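Local coordinates for protein DNA-(apurinic or apyrimidinic site) endonuclease 2 (Xenopus laevis, PDB 6WCD) that incises DNA weakly at abasic sites in base excision repair and resects DNA ends as a 3'-5' exonuclease, this chain being its catalytic domain, at residues S54-S59 and L320-L325; L238-F243 and G277-V282; S284-S289 and V303-K308. One frame throughout, in Å; residues are numbered along the deposited sequence.

Contact 1. Residues S54-S59 and L320-L325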
ATOM      1  N   SER A  54     -14.441   0.001   3.755  1.00 12.49           N
ATOM      2  CA  SER A  54     -13.269  -0.578   3.116  1.00 11.54           C
ATOM      3  C   SER A  54     -13.375  -0.628   1.611  1.00 11.57           C
ATOM      4  O   SER A  54     -14.456  -0.651   1.041  1.00 13.27           O
ATOM      5  CB  SER A  54     -12.996  -1.977   3.643  1.00 14.00           C
ATOM      6  OG  SER A  54     -14.040  -2.902   3.248  1.00 15.50           O
ATOM      7  N   TYR A  55     -12.193  -0.702   0.998  1.00 11.32           N
ATOM      8  CA  TYR A  55     -11.965  -0.578  -0.449  1.00 10.05           C
ATOM      9  C   TYR A  55     -10.946  -1.625  -0.844  1.00 10.83           C
ATOM     10  O   TYR A  55      -9.794  -1.552  -0.442  1.00 11.60           O
ATOM     11  CB  TYR A  55     -11.488   0.846  -0.805  1.00 12.95           C
ATOM     12  CG  TYR A  55     -12.434   1.870  -0.210  1.00 11.87           C
ATOM     13  CD1 TYR A  55     -13.564   2.291  -0.921  1.00 12.65           C
ATOM     14  CD2 TYR A  55     -12.291   2.289   1.123  1.00 12.84           C
ATOM     15  CE1 TYR A  55     -14.530   3.107  -0.346  1.00 13.92           C
ATOM     16  CE2 TYR A  55     -13.245   3.087   1.712  1.00 11.60           C
ATOM     17  CZ  TYR A  55     -14.361   3.497   0.968  1.00 12.55           C
ATOM     18  OH  TYR A  55     -15.349   4.272   1.521  1.00 15.26           O
ATOM     19  N   PHE A  56     -11.380  -2.585  -1.638  1.00 12.72           N
ATOM     20  CA  PHE A  56     -10.554  -3.734  -2.026  1.00 11.92           C
ATOM     21  C   PHE A  56     -10.239  -3.651  -3.502  1.00 12.45           C
ATOM     22  O   PHE A  56     -11.085  -3.220  -4.310  1.00 15.67           O
ATOM     23  CB  PHE A  56     -11.265  -5.074  -1.780  1.00 11.40           C
ATOM     24  CG  PHE A  56     -11.170  -5.594  -0.379  1.00 12.99           C
ATOM     25  CD1 PHE A  56     -11.687  -4.937   0.683  1.00 13.49           C
ATOM     26  CD2 PHE A  56     -10.564  -6.812  -0.163  1.00 13.04           C
ATOM     27  CE1 PHE A  56     -11.582  -5.444   1.986  1.00 13.33           C
ATOM     28  CE2 PHE A  56     -10.454  -7.330   1.094  1.00 13.53           C
ATOM     29  CZ  PHE A  56     -11.008  -6.663   2.185  1.00 12.96           C
ATOM     30  N   SER A  57      -9.092  -4.172  -3.868  1.00 11.06           N
ATOM     31  CA  SER A  57      -8.843  -4.595  -5.237  1.00 11.67           C
ATOM     32  C   SER A  57      -8.670  -6.094  -5.200  1.00 12.86           C
ATOM     33  O   SER A  57      -7.843  -6.613  -4.471  1.00 13.78           O
ATOM     34  CB  SER A  57      -7.613  -3.911  -5.819  1.00 16.11           C
ATOM     35  OG  SER A  57      -7.458  -4.318  -7.208  1.00 19.15           O
ATOM     36  N   PHE A  58      -9.504  -6.777  -5.954  1.00 17.10           N
ATOM     37  CA  PHE A  58      -9.511  -8.225  -6.038  1.00 15.86           C
ATOM     38  C   PHE A  58      -8.792  -8.710  -7.287  1.00 17.62           C
ATOM     39  O   PHE A  58      -9.046  -8.204  -8.387  1.00 17.56           O
ATOM     40  CB  PHE A  58     -10.949  -8.707  -6.115  1.00 17.49           C
ATOM     41  CG  PHE A  58     -11.819  -8.266  -5.004  1.00 17.62           C
ATOM     42  CD1 PHE A  58     -11.755  -8.851  -3.769  1.00 15.13           C
ATOM     43  CD2 PHE A  58     -12.798  -7.301  -5.221  1.00 25.96           C
ATOM     44  CE1 PHE A  58     -12.588  -8.500  -2.740  1.00 17.80           C
ATOM     45  CE2 PHE A  58     -13.645  -6.885  -4.195  1.00 27.30           C
ATOM     46  CZ  PHE A  58     -13.573  -7.512  -2.956  1.00 26.11           C
ATOM     47  N   SER A  59      -7.960  -9.724  -7.129  1.00 13.39           N
ATOM     48  CA  SER A  59      -7.334 -10.323  -8.290  1.00 14.91           C
ATOM     49  C   SER A  59      -8.392 -10.918  -9.200  1.00 19.30           C
ATOM     50  O   SER A  59      -9.348 -11.549  -8.746  1.00 18.21           O
ATOM     51  CB  SER A  59      -6.399 -11.404  -7.871  1.00 15.25           C
ATOM     52  OG  SER A  59      -5.983 -12.175  -8.976  1.00 25.12           O
ATOM     53  N   LEU A 320     -16.768   2.297  -4.832  1.00 16.04           N
ATOM     54  CA  LEU A 320     -15.887   1.147  -4.709  1.00 15.51           C
ATOM     55  C   LEU A 320     -16.054   0.465  -3.364  1.00 17.57           C
ATOM     56  O   LEU A 320     -15.593  -0.655  -3.196  1.00 17.02           O
ATOM     57  CB  LEU A 320     -14.424   1.549  -4.879  1.00 15.24           C
ATOM     58  CG  LEU A 320     -13.370   0.466  -4.874  1.00 16.88           C
ATOM     59  CD1 LEU A 320     -13.599  -0.566  -5.973  1.00 22.77           C
ATOM     60  CD2 LEU A 320     -11.984   1.082  -5.069  1.00 18.28           C
ATOM     61  N   CYS A 321     -16.675   1.108  -2.416  1.00 15.28           N
ATOM     62  CA  CYS A 321     -16.760   0.525  -1.081  1.00 14.18           C
ATOM     63  C   CYS A 321     -17.411  -0.867  -1.134  1.00 14.52           C
ATOM     64  O   CYS A 321     -18.413  -1.102  -1.840  1.00 16.35           O
ATOM     65  CB  CYS A 321     -17.568   1.423  -0.150  1.00 15.67           C
ATOM     66  SG  CYS A 321     -17.619   0.904   1.561  1.00 17.59           S
ATOM     67  N   THR A 322     -16.836  -1.796  -0.362  1.00 14.37           N
ATOM     68  CA  THR A 322     -17.315  -3.167  -0.279  1.00 13.54           C
ATOM     69  C   THR A 322     -18.764  -3.269   0.159  1.00 15.74           C
ATOM     70  O   THR A 322     -19.450  -4.253  -0.163  1.00 18.18           O
ATOM     71  CB  THR A 322     -16.447  -3.968   0.684  1.00 15.94           C
ATOM     72  OG1 THR A 322     -16.408  -3.302   1.930  1.00 17.02           O
ATOM     73  CG2 THR A 322     -15.037  -4.141   0.179  1.00 15.88           C
ATOM     74  N   LYS A 323     -19.273  -2.271   0.892  1.00 16.25           N
ATOM     75  CA  LYS A 323     -20.650  -2.384   1.370  1.00 19.10           C
ATOM     76  C   LYS A 323     -21.649  -2.365   0.224  1.00 21.24           C
ATOM     77  O   LYS A 323     -22.786  -2.790   0.410  1.00 24.72           O
ATOM     78  CB  LYS A 323     -20.950  -1.268   2.358  1.00 21.29           C
ATOM     79  CG  LYS A 323     -21.095   0.100   1.786  1.00 20.99           C
ATOM     80  CD  LYS A 323     -21.335   1.080   2.959  1.00 31.68           C
ATOM     81  CE  LYS A 323     -21.712   2.432   2.492  1.00 42.43           C
ATOM     82  NZ  LYS A 323     -21.936   3.321   3.667  1.00 39.83           N
ATOM     83  N   TYR A 324     -21.239  -1.947  -0.959  1.00 17.23           N
ATOM     84  CA  TYR A 324     -22.109  -1.886  -2.103  1.00 19.75           C
ATOM     85  C   TYR A 324     -22.036  -3.127  -2.968  1.00 22.52           C
ATOM     86  O   TYR A 324     -22.812  -3.237  -3.927  1.00 25.27           O
ATOM     87  CB  TYR A 324     -21.780  -0.667  -2.953  1.00 20.38           C
ATOM     88  CG  TYR A 324     -21.918   0.662  -2.240  1.00 19.27           C
ATOM     89  CD1 TYR A 324     -23.083   1.063  -1.637  1.00 23.28           C
ATOM     90  CD2 TYR A 324     -20.820   1.518  -2.208  1.00 20.49           C
ATOM     91  CE1 TYR A 324     -23.184   2.311  -1.035  1.00 23.44           C
ATOM     92  CE2 TYR A 324     -20.914   2.738  -1.603  1.00 21.03           C
ATOM     93  CZ  TYR A 324     -22.065   3.109  -1.021  1.00 22.87           C
ATOM     94  OH  TYR A 324     -22.085   4.347  -0.407  1.00 23.13           O
ATOM     95  N   LEU A 325     -21.179  -4.073  -2.649  1.00 20.01           N
ATOM     96  CA  LEU A 325     -21.096  -5.274  -3.452  1.00 20.56           C
ATOM     97  C   LEU A 325     -22.413  -6.036  -3.391  1.00 19.95           C
ATOM     98  O   LEU A 325     -22.929  -6.295  -2.290  1.00 24.64           O
ATOM     99  CB  LEU A 325     -19.924  -6.145  -2.969  1.00 18.65           C
ATOM    100  CG  LEU A 325     -18.553  -5.592  -3.273  1.00 21.35           C
ATOM    101  CD1 LEU A 325     -17.488  -6.381  -2.505  1.00 23.36           C
ATOM    102  CD2 LEU A 325     -18.248  -5.614  -4.765  1.00 26.60           C
TER
HETATM  103  O   HOH W   1     -17.030  -1.550   4.060  1.00 18.03           O
HETATM  104  O   HOH W   2     -14.008  -2.823  -2.897  1.00 17.83           O

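Contact 2. Residues L238-F243 and G277-V282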
ATOM      1  N   LEU A 238      10.832  12.757  -5.918  1.00 21.95           N
ATOM      2  CA  LEU A 238       9.805  13.603  -5.349  1.00 20.30           C
ATOM      3  C   LEU A 238       9.232  13.033  -4.060  1.00 22.35           C
ATOM      4  O   LEU A 238       8.440  13.724  -3.391  1.00 21.42           O
ATOM      5  CB  LEU A 238       8.676  13.782  -6.349  1.00 20.60           C
ATOM      6  CG  LEU A 238       9.136  14.431  -7.667  1.00 26.01           C
ATOM      7  CD1 LEU A 238       7.996  14.365  -8.663  1.00 25.16           C
ATOM      8  CD2 LEU A 238       9.572  15.853  -7.422  1.00 33.46           C
ATOM      9  N   PHE A 239       9.599  11.819  -3.698  1.00 18.32           N
ATOM     10  CA  PHE A 239       9.065  11.095  -2.539  1.00 17.17           C
ATOM     11  C   PHE A 239      10.161  10.802  -1.540  1.00 19.03           C
ATOM     12  O   PHE A 239      11.306  10.555  -1.905  1.00 20.61           O
ATOM     13  CB  PHE A 239       8.387   9.807  -3.016  1.00 16.59           C
ATOM     14  CG  PHE A 239       7.089  10.051  -3.721  1.00 16.39           C
ATOM     15  CD1 PHE A 239       7.039  10.339  -5.087  1.00 21.89           C
ATOM     16  CD2 PHE A 239       5.932  10.100  -3.016  1.00 17.12           C
ATOM     17  CE1 PHE A 239       5.779  10.649  -5.699  1.00 20.28           C
ATOM     18  CE2 PHE A 239       4.711  10.376  -3.616  1.00 18.50           C
ATOM     19  CZ  PHE A 239       4.652  10.694  -4.954  1.00 19.45           C
ATOM     20  N   TYR A 240       9.827  10.839  -0.248  1.00 17.78           N
ATOM     21  CA  TYR A 240      10.738  10.436   0.798  1.00 18.29           C
ATOM     22  C   TYR A 240      10.255   9.116   1.424  1.00 16.71           C
ATOM     23  O   TYR A 240       9.059   8.920   1.653  1.00 16.48           O
ATOM     24  CB  TYR A 240      10.807  11.462   1.930  1.00 17.96           C
ATOM     25  CG  TYR A 240      11.550  12.733   1.683  1.00 19.99           C
ATOM     26  CD1 TYR A 240      12.464  12.849   0.652  1.00 23.56           C
ATOM     27  CD2 TYR A 240      11.379  13.814   2.548  1.00 22.59           C
ATOM     28  CE1 TYR A 240      13.157  14.011   0.451  1.00 26.87           C
ATOM     29  CE2 TYR A 240      12.081  14.982   2.365  1.00 26.95           C
ATOM     30  CZ  TYR A 240      12.970  15.080   1.316  1.00 27.62           C
ATOM     31  OH  TYR A 240      13.671  16.244   1.115  1.00 30.28           O
ATOM     32  N   ASP A 241      11.223   8.282   1.770  1.00 16.92           N
ATOM     33  CA  ASP A 241      11.055   7.107   2.635  1.00 16.64           C
ATOM     34  C   ASP A 241      10.884   7.591   4.071  1.00 17.96           C
ATOM     35  O   ASP A 241      11.853   8.013   4.717  1.00 17.42           O
ATOM     36  CB  ASP A 241      12.294   6.243   2.467  1.00 16.07           C
ATOM     37  CG  ASP A 241      12.275   4.948   3.260  1.00 20.53           C
ATOM     38  OD1 ASP A 241      11.433   4.742   4.153  1.00 19.08           O
ATOM     39  OD2 ASP A 241      13.180   4.118   3.002  1.00 19.03           O
ATOM     40  N   SER A 242       9.657   7.604   4.561  1.00 14.44           N
ATOM     41  CA  SER A 242       9.413   8.323   5.813  1.00 13.46           C
ATOM     42  C   SER A 242      10.132   7.672   6.974  1.00 15.08           C
ATOM     43  O   SER A 242      10.552   8.353   7.902  1.00 15.14           O
ATOM     44  CB  SER A 242       7.902   8.422   6.080  1.00 13.94           C
ATOM     45  OG  SER A 242       7.251   7.162   6.334  1.00 13.81           O
ATOM     46  N   PHE A 243      10.206   6.341   7.003  1.00 13.84           N
ATOM     47  CA  PHE A 243      10.930   5.709   8.086  1.00 15.90           C
ATOM     48  C   PHE A 243      12.339   6.270   8.196  1.00 18.11           C
ATOM     49  O   PHE A 243      12.816   6.556   9.293  1.00 16.74           O
ATOM     50  CB  PHE A 243      11.000   4.196   7.909  1.00 13.71           C
ATOM     51  CG  PHE A 243      11.781   3.478   8.994  1.00 13.74           C
ATOM     52  CD1 PHE A 243      11.320   3.407  10.295  1.00 16.04           C
ATOM     53  CD2 PHE A 243      12.980   2.870   8.714  1.00 15.50           C
ATOM     54  CE1 PHE A 243      12.076   2.829  11.295  1.00 16.89           C
ATOM     55  CE2 PHE A 243      13.718   2.270   9.670  1.00 18.70           C
ATOM     56  CZ  PHE A 243      13.283   2.232  10.968  1.00 16.62           C
ATOM     57  N   GLY A 277       6.079   9.353   1.146  1.00 14.86           N
ATOM     58  CA  GLY A 277       5.230  10.528   1.005  1.00 16.18           C
ATOM     59  C   GLY A 277       5.949  11.569   0.183  1.00 13.51           C
ATOM     60  O   GLY A 277       7.173  11.613   0.141  1.00 14.56           O
ATOM     61  N   ASN A 278       5.184  12.454  -0.439  1.00 13.99           N
ATOM     62  CA  ASN A 278       5.875  13.528  -1.131  1.00 16.45           C
ATOM     63  C   ASN A 278       6.643  14.397  -0.124  1.00 15.10           C
ATOM     64  O   ASN A 278       6.267  14.495   1.061  1.00 15.49           O
ATOM     65  CB  ASN A 278       4.906  14.363  -1.963  1.00 14.53           C
ATOM     66  CG  ASN A 278       3.778  14.945  -1.139  1.00 15.05           C
ATOM     67  OD1 ASN A 278       2.877  14.211  -0.723  1.00 15.09           O
ATOM     68  ND2 ASN A 278       3.780  16.263  -0.981  1.00 15.92           N
ATOM     69  N   ARG A 279       7.705  15.041  -0.605  1.00 18.62           N
ATOM     70  CA  ARG A 279       8.631  15.751   0.282  0.58 19.48           C
ATOM     71  C   ARG A 279       7.890  16.687   1.225  1.00 18.53           C
ATOM     72  O   ARG A 279       8.119  16.665   2.446  1.00 19.63           O
ATOM     73  CB  ARG A 279       9.663  16.514  -0.534  0.58 23.48           C
ATOM     74  CG  ARG A 279      10.561  15.606  -1.399  0.58 21.35           C
ATOM     75  CD  ARG A 279      11.794  16.403  -1.811  0.58 26.47           C
ATOM     76  NE  ARG A 279      12.703  15.686  -2.699  0.58 25.50           N
ATOM     77  CZ  ARG A 279      14.032  15.836  -2.694  0.58 24.70           C
ATOM     78  NH1 ARG A 279      14.625  16.642  -1.831  0.58 35.81           N
ATOM     79  NH2 ARG A 279      14.784  15.156  -3.559  0.58 33.03           N
ATOM     80  N   GLU A 280       7.005  17.540   0.686  1.00 19.53           N
ATOM     81  CA  GLU A 280       6.359  18.540   1.527  1.00 22.81           C
ATOM     82  C   GLU A 280       5.498  17.903   2.624  1.00 20.69           C
ATOM     83  O   GLU A 280       5.431  18.413   3.757  1.00 20.14           O
ATOM     84  CB  GLU A 280       5.516  19.487   0.668  1.00 30.84           C
ATOM     85  CG  GLU A 280       5.057  20.722   1.417  1.00 40.38           C
ATOM     86  CD  GLU A 280       4.128  21.607   0.598  1.00 67.89           C
ATOM     87  OE1 GLU A 280       3.174  22.173   1.178  1.00 78.16           O
ATOM     88  OE2 GLU A 280       4.355  21.735  -0.624  1.00 75.09           O
ATOM     89  N   LEU A 281       4.793  16.834   2.308  1.00 16.72           N
ATOM     90  CA  LEU A 281       3.971  16.131   3.289  1.00 14.77           C
ATOM     91  C   LEU A 281       4.798  15.579   4.420  1.00 18.15           C
ATOM     92  O   LEU A 281       4.452  15.752   5.593  1.00 18.39           O
ATOM     93  CB  LEU A 281       3.228  14.988   2.587  1.00 16.23           C
ATOM     94  CG  LEU A 281       2.275  14.177   3.470  1.00 15.56           C
ATOM     95  CD1 LEU A 281       1.060  15.025   3.919  1.00 16.95           C
ATOM     96  CD2 LEU A 281       1.864  12.872   2.731  1.00 14.91           C
ATOM     97  N   VAL A 282       5.885  14.898   4.111  1.00 15.13           N
ATOM     98  CA  VAL A 282       6.707  14.307   5.160  1.00 16.52           C
ATOM     99  C   VAL A 282       7.328  15.404   6.035  1.00 17.90           C
ATOM    100  O   VAL A 282       7.324  15.306   7.258  1.00 22.16           O
ATOM    101  CB  VAL A 282       7.762  13.368   4.547  1.00 16.08           C
ATOM    102  CG1 VAL A 282       8.739  12.829   5.603  1.00 20.98           C
ATOM    103  CG2 VAL A 282       7.087  12.242   3.851  1.00 16.06           C
TER

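Contact 3. Residues S284-S289 and V303-K308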
ATOM      1  N   SER A 284       6.369  18.559   6.531  1.00 20.16           N
ATOM      2  CA  SER A 284       5.467  19.465   7.255  1.00 21.39           C
ATOM      3  C   SER A 284       4.378  18.760   8.053  1.00 21.06           C
ATOM      4  O   SER A 284       3.862  19.379   9.002  1.00 24.64           O
ATOM      5  CB  SER A 284       4.790  20.433   6.296  1.00 32.76           C
ATOM      6  OG  SER A 284       5.767  21.214   5.649  1.00 50.11           O
ATOM      7  N   GLU A 285       3.972  17.554   7.705  1.00 16.93           N
ATOM      8  CA  GLU A 285       2.846  16.933   8.370  1.00 16.64           C
ATOM      9  C   GLU A 285       3.175  15.662   9.130  1.00 21.27           C
ATOM     10  O   GLU A 285       2.366  15.244   9.954  1.00 22.50           O
ATOM     11  CB  GLU A 285       1.729  16.621   7.376  1.00 17.29           C
ATOM     12  CG  GLU A 285       1.267  17.881   6.563  1.00 20.68           C
ATOM     13  CD  GLU A 285       0.599  18.981   7.366  1.00 29.31           C
ATOM     14  OE1 GLU A 285       0.019  18.668   8.425  1.00 23.77           O
ATOM     15  OE2 GLU A 285       0.643  20.175   6.937  1.00 24.97           O
ATOM     16  N   PHE A 286       4.297  15.008   8.858  1.00 18.31           N
ATOM     17  CA  PHE A 286       4.609  13.792   9.593  1.00 13.33           C
ATOM     18  C   PHE A 286       5.247  14.113  10.941  1.00 14.86           C
ATOM     19  O   PHE A 286       6.040  15.046  11.078  1.00 17.73           O
ATOM     20  CB  PHE A 286       5.571  12.870   8.816  1.00 13.70           C
ATOM     21  CG  PHE A 286       4.927  11.947   7.819  1.00 14.66           C
ATOM     22  CD1 PHE A 286       4.035  12.365   6.869  1.00 15.80           C
ATOM     23  CD2 PHE A 286       5.289  10.594   7.810  1.00 14.06           C
ATOM     24  CE1 PHE A 286       3.498  11.462   5.931  1.00 16.19           C
ATOM     25  CE2 PHE A 286       4.748   9.704   6.880  1.00 16.19           C
ATOM     26  CZ  PHE A 286       3.863  10.144   5.951  1.00 14.30           C
ATOM     27  N   LEU A 287       4.888  13.300  11.944  1.00 14.82           N
ATOM     28  CA  LEU A 287       5.538  13.304  13.237  1.00 14.55           C
ATOM     29  C   LEU A 287       6.526  12.146  13.415  1.00 14.63           C
ATOM     30  O   LEU A 287       7.534  12.321  14.136  1.00 17.40           O
ATOM     31  CB  LEU A 287       4.477  13.254  14.354  1.00 16.69           C
ATOM     32  CG  LEU A 287       3.645  14.525  14.465  1.00 17.82           C
ATOM     33  CD1 LEU A 287       2.397  14.219  15.277  1.00 25.33           C
ATOM     34  CD2 LEU A 287       4.395  15.672  15.090  1.00 21.82           C
ATOM     35  N   ASP A 288       6.199  10.979  12.890  1.00 15.06           N
ATOM     36  CA  ASP A 288       7.071   9.819  13.023  1.00 15.39           C
ATOM     37  C   ASP A 288       6.633   8.771  12.022  1.00 15.21           C
ATOM     38  O   ASP A 288       5.540   8.827  11.459  1.00 13.76           O
ATOM     39  CB  ASP A 288       7.033   9.280  14.444  1.00 17.10           C
ATOM     40  CG  ASP A 288       8.268   8.435  14.832  1.00 19.90           C
ATOM     41  OD1 ASP A 288       9.211   8.211  14.025  1.00 18.56           O
ATOM     42  OD2 ASP A 288       8.299   8.021  16.032  1.00 22.66           O
ATOM     43  N   SER A 289       7.513   7.799  11.788  1.00 14.24           N
ATOM     44  CA  SER A 289       7.248   6.636  10.955  1.00 13.45           C
ATOM     45  C   SER A 289       8.069   5.520  11.551  1.00 12.87           C
ATOM     46  O   SER A 289       9.272   5.713  11.750  1.00 15.25           O
ATOM     47  CB  SER A 289       7.648   6.920   9.518  1.00 15.26           C
ATOM     48  OG  SER A 289       7.379   5.827   8.690  1.00 15.41           O
ATOM     49  N   VAL A 303       4.089  -1.455   9.326  1.00 11.04           N
ATOM     50  CA  VAL A 303       4.729  -0.153   9.486  1.00 10.36           C
ATOM     51  C   VAL A 303       3.630   0.888   9.724  1.00 11.04           C
ATOM     52  O   VAL A 303       2.478   0.705   9.328  1.00 10.41           O
ATOM     53  CB  VAL A 303       5.601   0.218   8.291  1.00 12.25           C
ATOM     54  CG1 VAL A 303       6.727  -0.812   8.140  1.00 14.84           C
ATOM     55  CG2 VAL A 303       4.820   0.218   6.980  1.00 13.19           C
ATOM     56  N   LYS A 304       3.966   1.946  10.459  1.00 12.38           N
ATOM     57  CA  LYS A 304       2.955   2.905  10.901  1.00 11.27           C
ATOM     58  C   LYS A 304       3.516   4.311  10.856  1.00 11.23           C
ATOM     59  O   LYS A 304       4.648   4.556  11.279  1.00 13.36           O
ATOM     60  CB  LYS A 304       2.477   2.549  12.314  1.00 11.74           C
ATOM     61  CG  LYS A 304       1.360   3.419  12.865  1.00 13.33           C
ATOM     62  CD  LYS A 304       0.786   2.792  14.149  1.00 15.49           C
ATOM     63  CE  LYS A 304      -0.326   3.616  14.660  1.00 17.54           C
ATOM     64  NZ  LYS A 304      -0.857   2.883  15.873  1.00 19.26           N
ATOM     65  N   ALA A 305       2.715   5.251  10.369  1.00 11.16           N
ATOM     66  CA  ALA A 305       3.067   6.654  10.400  1.00 11.95           C
ATOM     67  C   ALA A 305       2.071   7.451  11.228  1.00 12.22           C
ATOM     68  O   ALA A 305       0.869   7.118  11.295  1.00 12.19           O
ATOM     69  CB  ALA A 305       3.140   7.245   9.018  1.00 16.58           C
ATOM     70  N   PHE A 306       2.599   8.515  11.807  1.00 12.83           N
ATOM     71  CA  PHE A 306       1.894   9.409  12.739  1.00 12.29           C
ATOM     72  C   PHE A 306       1.985  10.778  12.094  1.00 13.91           C
ATOM     73  O   PHE A 306       3.081  11.251  11.792  1.00 15.33           O
ATOM     74  CB  PHE A 306       2.553   9.416  14.127  1.00 14.14           C
ATOM     75  CG  PHE A 306       2.566   8.054  14.796  1.00 14.21           C
ATOM     76  CD1 PHE A 306       3.541   7.114  14.482  1.00 16.58           C
ATOM     77  CD2 PHE A 306       1.642   7.722  15.771  1.00 16.58           C
ATOM     78  CE1 PHE A 306       3.518   5.888  15.089  1.00 18.18           C
ATOM     79  CE2 PHE A 306       1.665   6.512  16.393  1.00 20.69           C
ATOM     80  CZ  PHE A 306       2.641   5.588  16.031  1.00 20.62           C
ATOM     81  N   MET A 307       0.837  11.417  11.880  1.00 15.27           N
ATOM     82  CA  MET A 307       0.783  12.685  11.168  0.58 14.54           C
ATOM     83  C   MET A 307      -0.045  13.705  11.955  1.00 14.10           C
ATOM     84  O   MET A 307      -0.951  13.342  12.697  1.00 15.83           O
ATOM     85  CB  MET A 307       0.172  12.438   9.781  0.58 18.42           C
ATOM     86  CG  MET A 307       0.898  11.295   9.018  0.58 17.03           C
ATOM     87  SD  MET A 307      -0.042  10.764   7.555  0.58 20.15           S
ATOM     88  CE  MET A 307       0.039  12.271   6.581  0.58 27.24           C
ATOM     89  N   LYS A 308       0.266  14.953  11.758  1.00 15.26           N
ATOM     90  CA  LYS A 308      -0.385  16.036  12.496  1.00 15.50           C
ATOM     91  C   LYS A 308      -1.580  16.596  11.732  1.00 16.67           C
ATOM     92  O   LYS A 308      -2.387  17.334  12.342  1.00 20.40           O
ATOM     93  CB  LYS A 308       0.620  17.119  12.877  1.00 21.72           C
ATOM     94  CG  LYS A 308       1.116  17.882  11.728  1.00 21.05           C
ATOM     95  CD  LYS A 308       2.260  18.841  12.059  1.00 24.81           C
ATOM     96  CE  LYS A 308       3.552  18.104  12.344  1.00 30.65           C
ATOM     97  NZ  LYS A 308       4.719  19.064  12.467  1.00 33.50           N
TER
HETATM   98  O   HOH W   3       4.612  21.563  10.396  1.00 34.24           O

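Contact 1. Residues S54-S59 and L320-L325
S54 and T322 meet at the tight end of this contact. The backbone N of T322 donates to S54 O over 3.0 Å with an N-H...O angle of 168°. The two hydroxyls lie close as well, S54 OG to T322 OG1 at 2.7 Å, and S54 OG is also bonded to A47 O. Water 1 joins S54 N to T322 OG1. A chi1 of 55° sets T322 OG1 between the backbone N and the carbonyl carbon, facing S54, and leaves CG2 anti to that carbon, 3.5 Å from F56 CD1. Y55, whose side chain leaves the strand on the other face from S54 and F56, brings CE1 within 3.5 Å of C321 CB, and the cysteine sulfur makes an oblique sulfur-aromatic contact with the ring. S54-S57 belongs to strand 53-57, an outermost strand of a six-stranded sheet in this DNase I-like fold; the loop carrying the 3-10 turn T322-Y324 runs beside it without a beta bridge. Toward F58 the fit is looser and the residues are partly exposed: F58 CZ touches L325 CD1 at 4.1 Å, from opposite directions. Between these zones water 2 accepts from F56 N (2.9 Å) and donates to L320 O (2.7 Å).

Contact 2. Residues L238-F243 and G277-V282
A short antiparallel beta ladder between strands 239-241 and 269-278, each leading straight into a helix, forms the frame of this contact. Y240 and G277 are its hydrogen-bonded pair: Y240 N donates to G277 O at 2.8 Å and G277 N to Y240 O at 3.1 Å. F239 and N278 form the adjoining non-hydrogen-bonded pair, their side chains diverging. Past N278, at the N-cap position of helix 279-285, R279 N reaches L238 O over 3.2 Å, a more bent bond with an N-H...O angle of 144°. The Y240 ring is the main side-chain surface. In the R279 conformer described, one of two modelled, CG lies over one face, 3.8 Å from the ring centroid and 20° off its normal, a CH-pi contact. The arginine, extended from CG to NE, runs across the ring at about a right angle, and its guanidinium plane is turned 45° from the ring plane. NH1 makes only a weak, doubtful bond to Y240 OH (3.1 Å), while NE is held by G237 O and the phenol by E283. V282 CG1 comes to the ring edge, 4.2 Å from Y240 CD2. Around this junction, F239 stacks on F214 and packs against strand 177-181 and helix 152-173, N278 bonds to V178 of that strand, and S242, opening helix 242-246, reaches F286 of strand 286-291.

Contact 3. Residues S284-S289 and V303-K308
M307 lies alongside F286, both side chains pointing the same way from a non-hydrogen-bonded pair of antiparallel strands. Followed outward in one of two modelled conformers, M307 CB sits 3.6 Å from E285 O, and CG comes over one face of the F286 ring, 4.1 Å from its centroid and 17° off the normal. SD is placed more obliquely, 4.5 Å from the same centroid, as a Met-aromatic contact. The bend at the last torsion (chi3 65°) turns the methyl CE back to F286 CE1 at 3.6 Å. These outer contacts are therefore tentative. A305 CB meets the ring obliquely at F286 CE2, also at 3.6 Å. F306 O accepts from L287 N at 2.7 Å and, weakly, from D288 N at 3.3 Å, while F306 N returns a bond to D288 O. K308 N bonds E285 O with an N-H...O angle of 168°, and the lysine chain bends over S284 O, where water 3 links that oxygen to NZ. Two residues, L287 and D288, stand opposite the single F306, and the register moves by one between the F286-M307 and D288-F306 pairs: a classic beta bulge in the hairpin of strands 286-291 and 303-307, at one edge of the six-stranded sheet.

Overall arrangement
Contacts 2 and 3 are neighbours, their centres 10 Å apart, and follow one another along the chain: helix 279-285 starts in contact 2 and leads into strand 286-291 of contact 3. They also touch directly, S242 OG lying 2.7 Å from S289 OG, a probable hydrogen bond. Contact 1 is remote, with centres about 28 Å from contact 2 and 27 Å from contact 3; its two segments bracket both in sequence. Strand 53-57 of contact 1 and strand 286-291 of contact 3 are the outermost strands of the same six-stranded sheet, while contact 2 belongs to the eight-stranded one. Together, contacts 2 and 3 join the two sheets of the catalytic domain, and contact 1 brings the late loop 320-325 against the far edge.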